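Local coordinates for protein 2-hydroxyhepta-2,4-diene-1,7-dioate isomerase (Mycobacterium marinum, PDB 3QDF) that binds zinc and is probably an isomerase of the fumarylacetoacetate hydrolase family acting in homoprotocatechuate breakdown, at residues A215-I220 against M224-G229. Residues are numbered along the deposited sequence; the frame is centred on the assembly and turned at random.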
# COMPACT_ATOMS: atom_id res chain seq x y z
N ALA A 215 -7.90 15.63 3.29
CA ALA A 215 -7.18 16.33 4.38
C ALA A 215 -5.71 15.87 4.49
O ALA A 215 -4.80 16.67 4.76
CB ALA A 215 -7.91 16.13 5.72
N ILE A 216 -5.50 14.58 4.27
CA ILE A 216 -4.16 14.01 4.32
C ILE A 216 -3.31 14.57 3.16
O ILE A 216 -2.18 15.04 3.37
CB ILE A 216 -4.19 12.46 4.27
CG1 ILE A 216 -4.70 11.90 5.60
CG2 ILE A 216 -2.80 11.90 3.96
CD1 ILE A 216 -5.01 10.40 5.52
N VAL A 217 -3.86 14.54 1.96
CA VAL A 217 -3.13 15.08 0.81
C VAL A 217 -2.89 16.58 0.94
O VAL A 217 -1.82 17.06 0.61
CB VAL A 217 -3.80 14.74 -0.55
CG1 VAL A 217 -3.06 15.40 -1.72
CG2 VAL A 217 -3.79 13.22 -0.74
N GLU A 218 -3.89 17.32 1.42
CA GLU A 218 -3.73 18.73 1.67
C GLU A 218 -2.59 18.98 2.65
O GLU A 218 -1.71 19.82 2.39
CB GLU A 218 -5.02 19.35 2.22
CG GLU A 218 -4.89 20.83 2.52
CD GLU A 218 -6.20 21.42 2.99
OE1 GLU A 218 -6.40 21.50 4.20
OE2 GLU A 218 -7.05 21.77 2.15
N TRP A 219 -2.60 18.25 3.78
CA TRP A 219 -1.58 18.40 4.80
C TRP A 219 -0.17 18.09 4.27
O TRP A 219 0.74 18.93 4.36
CB TRP A 219 -1.89 17.53 6.02
CG TRP A 219 -0.91 17.69 7.11
CD1 TRP A 219 0.20 16.90 7.35
CD2 TRP A 219 -0.93 18.68 8.15
NE1 TRP A 219 0.85 17.35 8.48
CE2 TRP A 219 0.18 18.45 8.98
CE3 TRP A 219 -1.80 19.75 8.45
CZ2 TRP A 219 0.45 19.25 10.10
CZ3 TRP A 219 -1.53 20.56 9.56
CH2 TRP A 219 -0.41 20.29 10.38
N ILE A 220 0.00 16.91 3.70
CA ILE A 220 1.32 16.50 3.20
C ILE A 220 1.85 17.41 2.05
O ILE A 220 3.04 17.76 2.03
CB ILE A 220 1.32 15.01 2.76
CG1 ILE A 220 1.01 14.09 3.96
CG2 ILE A 220 2.64 14.63 2.02
CD1 ILE A 220 0.72 12.60 3.59
N MET A 224 5.55 19.04 1.40
CA MET A 224 6.48 18.56 0.41
C MET A 224 5.81 18.27 -0.93
O MET A 224 4.65 17.80 -0.97
CB MET A 224 7.16 17.29 0.94
CG MET A 224 6.17 16.16 1.28
SD MET A 224 6.98 14.70 1.97
CE MET A 224 7.33 15.27 3.64
N THR A 225 6.54 18.52 -2.01
CA THR A 225 6.10 18.12 -3.33
C THR A 225 5.86 16.61 -3.38
O THR A 225 6.69 15.80 -2.90
CB THR A 225 7.12 18.55 -4.43
OG1 THR A 225 7.12 19.97 -4.53
CG2 THR A 225 6.77 17.96 -5.78
N LEU A 226 4.73 16.24 -3.98
CA LEU A 226 4.37 14.86 -4.17
C LEU A 226 4.54 14.54 -5.64
O LEU A 226 4.15 15.33 -6.49
CB LEU A 226 2.93 14.62 -3.73
CG LEU A 226 2.74 14.61 -2.21
CD1 LEU A 226 1.26 14.68 -1.95
CD2 LEU A 226 3.38 13.32 -1.56
N LEU A 227 5.12 13.39 -5.94
CA LEU A 227 5.46 13.03 -7.32
C LEU A 227 4.60 11.87 -7.82
O LEU A 227 4.15 11.08 -7.01
CB LEU A 227 6.95 12.69 -7.40
CG LEU A 227 7.88 13.86 -7.04
CD1 LEU A 227 9.33 13.42 -7.00
CD2 LEU A 227 7.70 15.04 -8.04
N PRO A 228 4.39 11.76 -9.15
CA PRO A 228 3.64 10.60 -9.67
C PRO A 228 4.25 9.28 -9.17
O PRO A 228 5.45 9.07 -9.29
CB PRO A 228 3.80 10.71 -11.18
CG PRO A 228 4.38 12.04 -11.45
CD PRO A 228 5.08 12.51 -10.22
N GLY A 229 3.42 8.43 -8.57
CA GLY A 229 3.90 7.20 -8.00
C GLY A 229 4.16 7.24 -6.51
O GLY A 229 4.24 6.18 -5.88
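I220 meets both M224 and L226 through one methyl group: its CG2 lies 3.9 Å from CG of M224 and 3.9 Å from CD2 of L226. The first torsion of I220 (chi1 -63°) sets CG2 anti to the backbone N, which brings this branch up to the loop while the CG1 branch extends to the far side. A beta-branched residue suits the place because it can fill two directions at once. The side chain of L226 crosses that of I220 at about a right angle; CD2 makes the closer contact, and CD1 a loose one, 4.4 Å from CG1 of V217, one helical turn earlier. The fork of leucine lets it address two helix residues, and V217 is compact enough to sit beside it. With chi1 59°, M224 CG sits between its backbone N and carbonyl carbon, 3.6 Å from I220 O; a flexible, unbranched chain fits this partly exposed end.

The backbone joins in where helix 213-223 ends: M224 N donates to I220 O at 2.9 Å, a nearly straight bond that continues the i to i+4 pattern although M224 itself is already extended. Beyond this shell, I232 of strand 231-233 touches V217, I220 and L226, while V68 of strand 67-70 packs on I220 and M224. The exit loop is tied down by its backbone, L226 pairing with C132 and T225 O accepting from K66 NZ. Helix and loop thus pack on these two strands; the I220 side chain is about 11 Å from a zinc ion, too far for direct contact. Dispersion and burial join the side chains, and the polar link is left to the main chain.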